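Local atomic coordinates of ERPC (Borrelia burgdorferi, PDB entry 4BXM), a protein that probably recruits the host complement regulator factor H to the surface of the Lyme disease spirochaete as an outer surface lipoprotein. Residues N33-L38 against V142-I147; T94-G99 against G109-E114. One frame throughout, in Å; residues are numbered along the deposited sequence.

Contact 1. Residues N33-L38 against V142-I147; sequences NNWADL and VVEYAI
In the strongly twisted antiparallel sheet of this Borrelia outer surface protein E family member, Trp-35 meets Ala-146 and Glu-144 across an intervening strand. Strands 35-45 and 142-148 flank strand 21-29 and are bonded to it through their backbones, so the two segments are next-but-one neighbours. No hydrogen bond joins them directly. The short strand pieces 35-38 and 142-147 pass 8.6 Å apart at an angle of 67°, and side chains do the bridging on both surfaces of the sheet.

On one surface Trp-35 does most of the work. With chi1 at -84°, CG is anti to the carbonyl carbon, and the indole reaches over Lys-29 to bring the far rim of its six-membered ring down on the other strand. CH2 lies 3.5 Å from Ala-146 CB. Next to it CZ3 packs against the peptide, 3.5 Å from Ala-146 N, with the carbonyl carbon of Tyr-145 close to the ring plane. Glu-144 rises beside the same rim on an extended chain, its CG anti to the backbone N. Its carboxylate plane stands steeply to the indole, OE2 being 3.6 Å from Trp-35 CZ2, while OE1 makes a weak, long ion pair with Lys-29. Ile-122 of strand 114-122, two strands beyond 142-148, also touches Trp-35 and Ala-146.

The other surface carries Leu-38 and Tyr-145. The phenol hydroxyl is held by a hydrogen bond to Glu-103 OE1, and Phe-71 meets the ring edge-to-face. Leu-38 has only one branch on Tyr-145: CD2 arrives at the ring edge, in plane, 4.0 Å from Tyr-145 CE1.

Contact 2. Residues T94-G99 against G109-E114; sequences TSLYYG and GIQNKE
Two backbone hydrogen bonds make Tyr-97 and Ile-110 an antiparallel hydrogen-bonded pair: Tyr-97 N gives to Ile-110 O at 2.8 Å, and Ile-110 N gives to Tyr-97 O, also at 2.8 Å. Further along, Asn-112 N reaches Ser-95 O at 3.2 Å from above the carbonyl plane, well away from a lone pair. Lys-113 O is gripped twice by one residue. Thr-94 N donates to it at 3.0 Å, and Thr-94 OG1 at 2.6 Å lies in the carbonyl plane on a lone pair. That hydroxyl sits between the backbone N and the carbonyl carbon (chi1 59°), which turns it to the same acceptor as its own N-H.

One water bridges the two segments. It donates to Thr-94 OG1 and to Ile-110 O and accepts from Lys-113 N, linking Ile-110 O to Thr-94 OG1 and to the backbone of Lys-113.

This is one end of the large antiparallel sheet, where the short, weakly bonded strand 110-111 is outermost within the chain and helix 104-108 makes the connection from 96-97. A classic beta bulge, with Ser-95 and Leu-96 both facing Ser-73, lies at the seam with strand 67-74.

Apolar and aromatic packing gathers on Tyr-97. The lysine aliphatic chain runs over one ring face in a CH-pi contact, Lys-113 CD 4.2 Å from the Tyr-97 ring centroid, and Gly-99 N sits over the opposite face toward the rim. The ring's hydroxyl bonds to Glu-103. Ile-110 CG2 touches Tyr-97 CB at 3.9 Å. On the other surface of the sheet, Leu-96 CD1 rests 3.9 Å from Gln-111 CG, while the Tyr-98 ring packs against Gly-109 CA.

Overall arrangement
Contact 2 is nested in the chain between the two segments of contact 1, and both belong to one antiparallel sheet. Contact 1 spans strand 21-29 in the middle of the strand order, whereas contact 2 lies at one end of it; their centres are about 19 Å apart. They nevertheless touch, Tyr-145 CE2 standing 3.5 Å from Tyr-97 OH. Glu-103 ties them further, serving both phenol hydroxyls, one with each carboxylate oxygen. Phe-71 of strand 67-74 is a second common neighbour: besides the ring already packed in contact 1, its backbone is hydrogen-bonded with Tyr-98 and Gly-99 of contact 2.

Contact 1. Residues N33-L38 against V142-I147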
# COMPACT_ATOMS: atom_id res chain seq x y z
N ASN A 33 10.51 8.73 12.42
CA ASN A 33 11.36 8.28 11.37
C ASN A 33 12.35 7.28 11.87
O ASN A 33 12.55 7.13 13.07
CB ASN A 33 12.21 9.42 10.87
CG ASN A 33 11.43 10.55 10.27
OD1 ASN A 33 11.93 11.22 9.38
ND2 ASN A 33 10.24 10.79 10.77
N ASN A 34 13.00 6.59 10.96
CA ASN A 34 13.27 7.06 9.65
C ASN A 34 12.21 6.67 8.66
O ASN A 34 11.21 6.19 9.03
CB ASN A 34 14.64 6.50 9.25
CG ASN A 34 14.86 5.06 9.71
OD1 ASN A 34 14.19 4.58 10.62
ND2 ASN A 34 15.79 4.38 9.07
N TRP A 35 12.46 6.88 7.39
CA TRP A 35 11.89 6.08 6.38
C TRP A 35 12.69 4.79 6.43
O TRP A 35 13.89 4.83 6.44
CB TRP A 35 11.99 6.74 5.02
CG TRP A 35 10.93 7.72 4.67
CD1 TRP A 35 11.09 9.03 4.55
CD2 TRP A 35 9.56 7.48 4.34
NE1 TRP A 35 9.95 9.63 4.18
CE2 TRP A 35 8.98 8.70 4.05
CE3 TRP A 35 8.76 6.34 4.30
CZ2 TRP A 35 7.67 8.83 3.73
CZ3 TRP A 35 7.48 6.48 3.97
CH2 TRP A 35 6.93 7.72 3.68
N ALA A 36 12.03 3.67 6.50
CA ALA A 36 12.68 2.34 6.46
C ALA A 36 12.10 1.53 5.29
O ALA A 36 10.93 1.75 4.91
CB ALA A 36 12.42 1.59 7.75
N ASP A 37 12.88 0.61 4.71
CA ASP A 37 12.37 -0.29 3.68
C ASP A 37 11.49 -1.25 4.48
O ASP A 37 11.97 -1.78 5.48
CB ASP A 37 13.49 -1.10 3.05
CG ASP A 37 14.51 -0.25 2.40
OD1 ASP A 37 14.15 0.77 1.77
OD2 ASP A 37 15.70 -0.61 2.52
N LEU A 38 10.23 -1.48 4.10
CA LEU A 38 9.41 -2.44 4.85
C LEU A 38 9.34 -3.85 4.23
O LEU A 38 9.55 -4.87 4.91
CB LEU A 38 8.01 -1.89 5.10
CG LEU A 38 7.05 -2.83 5.85
CD1 LEU A 38 7.56 -3.15 7.26
CD2 LEU A 38 5.62 -2.29 5.87
N VAL A 142 -0.19 8.33 13.00
CA VAL A 142 -0.44 7.45 11.88
C VAL A 142 0.81 7.13 11.07
O VAL A 142 1.66 7.96 10.91
CB VAL A 142 -1.51 8.02 10.95
CG1 VAL A 142 -2.71 8.51 11.78
CG2 VAL A 142 -0.91 9.14 10.13
N VAL A 143 0.85 5.93 10.55
CA VAL A 143 1.91 5.41 9.68
C VAL A 143 1.86 6.08 8.31
O VAL A 143 0.79 6.48 7.78
CB VAL A 143 1.71 3.87 9.60
CG1 VAL A 143 0.64 3.61 8.55
CG2 VAL A 143 2.97 3.08 9.27
N GLU A 144 3.00 6.23 7.69
CA GLU A 144 3.03 6.78 6.36
C GLU A 144 3.79 5.81 5.47
O GLU A 144 4.74 5.17 5.92
CB GLU A 144 3.69 8.15 6.36
CG GLU A 144 3.51 8.94 5.06
CD GLU A 144 4.35 10.21 5.00
OE1 GLU A 144 4.74 10.68 6.10
OE2 GLU A 144 4.60 10.75 3.88
N TYR A 145 3.40 5.71 4.21
CA TYR A 145 3.98 4.71 3.34
C TYR A 145 4.54 5.43 2.14
O TYR A 145 4.01 6.44 1.75
CB TYR A 145 2.98 3.60 2.89
CG TYR A 145 2.59 2.66 3.98
CD1 TYR A 145 3.37 1.56 4.29
CD2 TYR A 145 1.44 2.86 4.71
CE1 TYR A 145 3.04 0.71 5.33
CE2 TYR A 145 1.08 1.98 5.70
CZ TYR A 145 1.87 0.90 6.01
OH TYR A 145 1.60 0.03 7.05
N ALA A 146 5.57 4.85 1.53
CA ALA A 146 6.09 5.33 0.24
C ALA A 146 6.54 4.23 -0.70
O ALA A 146 7.04 3.16 -0.28
CB ALA A 146 7.21 6.35 0.44
N ILE A 147 6.32 4.51 -1.96
CA ILE A 147 6.61 3.55 -3.04
C ILE A 147 7.20 4.32 -4.19
O ILE A 147 6.65 5.33 -4.62
CB ILE A 147 5.33 2.86 -3.61
CG1 ILE A 147 4.72 1.95 -2.56
CG2 ILE A 147 5.71 2.07 -4.84
CD1 ILE A 147 3.25 1.60 -2.73

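Contact 2. Residues T94-G99 against G109-E114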
# COMPACT_ATOMS: atom_id res chain seq x y z
N THR A 94 -10.72 2.56 -0.48
CA THR A 94 -10.65 1.13 -0.28
C THR A 94 -11.97 0.55 0.24
O THR A 94 -12.74 1.27 0.90
CB THR A 94 -9.50 0.85 0.69
OG1 THR A 94 -9.69 1.52 1.96
CG2 THR A 94 -8.23 1.42 0.05
N SER A 95 -12.23 -0.72 -0.02
CA SER A 95 -13.39 -1.44 0.54
C SER A 95 -12.93 -1.95 1.88
O SER A 95 -13.60 -1.83 2.93
CB SER A 95 -13.79 -2.59 -0.39
OG SER A 95 -12.59 -3.23 -0.85
N LEU A 96 -11.68 -2.31 1.92
CA LEU A 96 -11.13 -2.85 3.13
C LEU A 96 -9.67 -2.55 3.29
O LEU A 96 -8.93 -2.67 2.33
CB LEU A 96 -11.37 -4.36 3.04
CG LEU A 96 -11.20 -5.12 4.30
CD1 LEU A 96 -12.32 -4.74 5.28
CD2 LEU A 96 -11.24 -6.60 3.90
N TYR A 97 -9.25 -2.08 4.48
CA TYR A 97 -7.87 -1.74 4.74
C TYR A 97 -7.44 -2.39 6.05
O TYR A 97 -8.11 -2.18 7.09
CB TYR A 97 -7.73 -0.21 4.81
CG TYR A 97 -6.34 0.23 5.11
CD1 TYR A 97 -5.84 0.22 6.40
CD2 TYR A 97 -5.48 0.66 4.08
CE1 TYR A 97 -4.52 0.55 6.68
CE2 TYR A 97 -4.15 0.97 4.35
CZ TYR A 97 -3.67 0.94 5.66
OH TYR A 97 -2.36 1.35 5.92
N TYR A 98 -6.34 -3.14 6.01
CA TYR A 98 -5.71 -3.67 7.22
C TYR A 98 -4.41 -3.02 7.57
O TYR A 98 -4.07 -2.85 8.74
CB TYR A 98 -5.40 -5.12 7.03
CG TYR A 98 -6.61 -5.93 6.89
CD1 TYR A 98 -7.31 -6.34 8.01
CD2 TYR A 98 -7.09 -6.30 5.61
CE1 TYR A 98 -8.46 -7.08 7.89
CE2 TYR A 98 -8.23 -7.02 5.48
CZ TYR A 98 -8.90 -7.43 6.64
OH TYR A 98 -10.00 -8.17 6.53
N GLY A 99 -3.58 -2.72 6.57
CA GLY A 99 -2.32 -2.13 6.87
C GLY A 99 -1.39 -3.16 7.46
O GLY A 99 -1.65 -4.38 7.35
N GLY A 109 -9.60 -4.84 10.44
CA GLY A 109 -9.86 -4.09 9.20
C GLY A 109 -10.63 -2.79 9.47
O GLY A 109 -11.25 -2.61 10.54
N ILE A 110 -10.49 -1.83 8.55
CA ILE A 110 -11.40 -0.65 8.49
C ILE A 110 -11.97 -0.66 7.07
O ILE A 110 -11.27 -0.97 6.13
CB ILE A 110 -10.69 0.65 8.94
CG1 ILE A 110 -11.64 1.87 8.90
CG2 ILE A 110 -9.39 0.95 8.17
CD1 ILE A 110 -10.99 3.08 9.50
N GLN A 111 -13.28 -0.45 6.92
CA GLN A 111 -13.96 -0.42 5.64
C GLN A 111 -14.12 1.02 5.16
O GLN A 111 -14.28 1.91 5.97
CB GLN A 111 -15.39 -1.01 5.75
CG GLN A 111 -15.46 -2.40 5.28
CD GLN A 111 -16.68 -3.23 5.69
OE1 GLN A 111 -17.73 -2.75 6.04
NE2 GLN A 111 -16.48 -4.53 5.59
N ASN A 112 -14.22 1.20 3.84
CA ASN A 112 -14.43 2.48 3.25
C ASN A 112 -13.38 3.53 3.56
O ASN A 112 -13.69 4.67 3.55
CB ASN A 112 -15.84 3.01 3.67
CG ASN A 112 -16.92 1.99 3.41
OD1 ASN A 112 -17.69 1.61 4.30
ND2 ASN A 112 -16.92 1.47 2.21
N LYS A 113 -12.15 3.17 3.86
CA LYS A 113 -11.13 4.23 4.21
C LYS A 113 -10.56 4.82 2.92
O LYS A 113 -10.18 4.09 1.99
CB LYS A 113 -10.05 3.66 5.02
CG LYS A 113 -8.80 4.51 5.21
CD LYS A 113 -7.78 3.69 5.98
CE LYS A 113 -6.48 4.45 6.22
NZ LYS A 113 -6.83 5.75 6.81
N GLU A 114 -10.53 6.11 2.85
CA GLU A 114 -10.09 6.89 1.74
C GLU A 114 -8.57 6.97 1.89
O GLU A 114 -8.06 7.27 2.94
CB GLU A 114 -10.74 8.30 1.84
CG GLU A 114 -10.68 9.18 0.55
CD GLU A 114 -11.43 8.60 -0.68
OE1 GLU A 114 -12.45 7.84 -0.51
OE2 GLU A 114 -11.02 8.87 -1.86
O HOH W 1 -11.35 0.49 3.72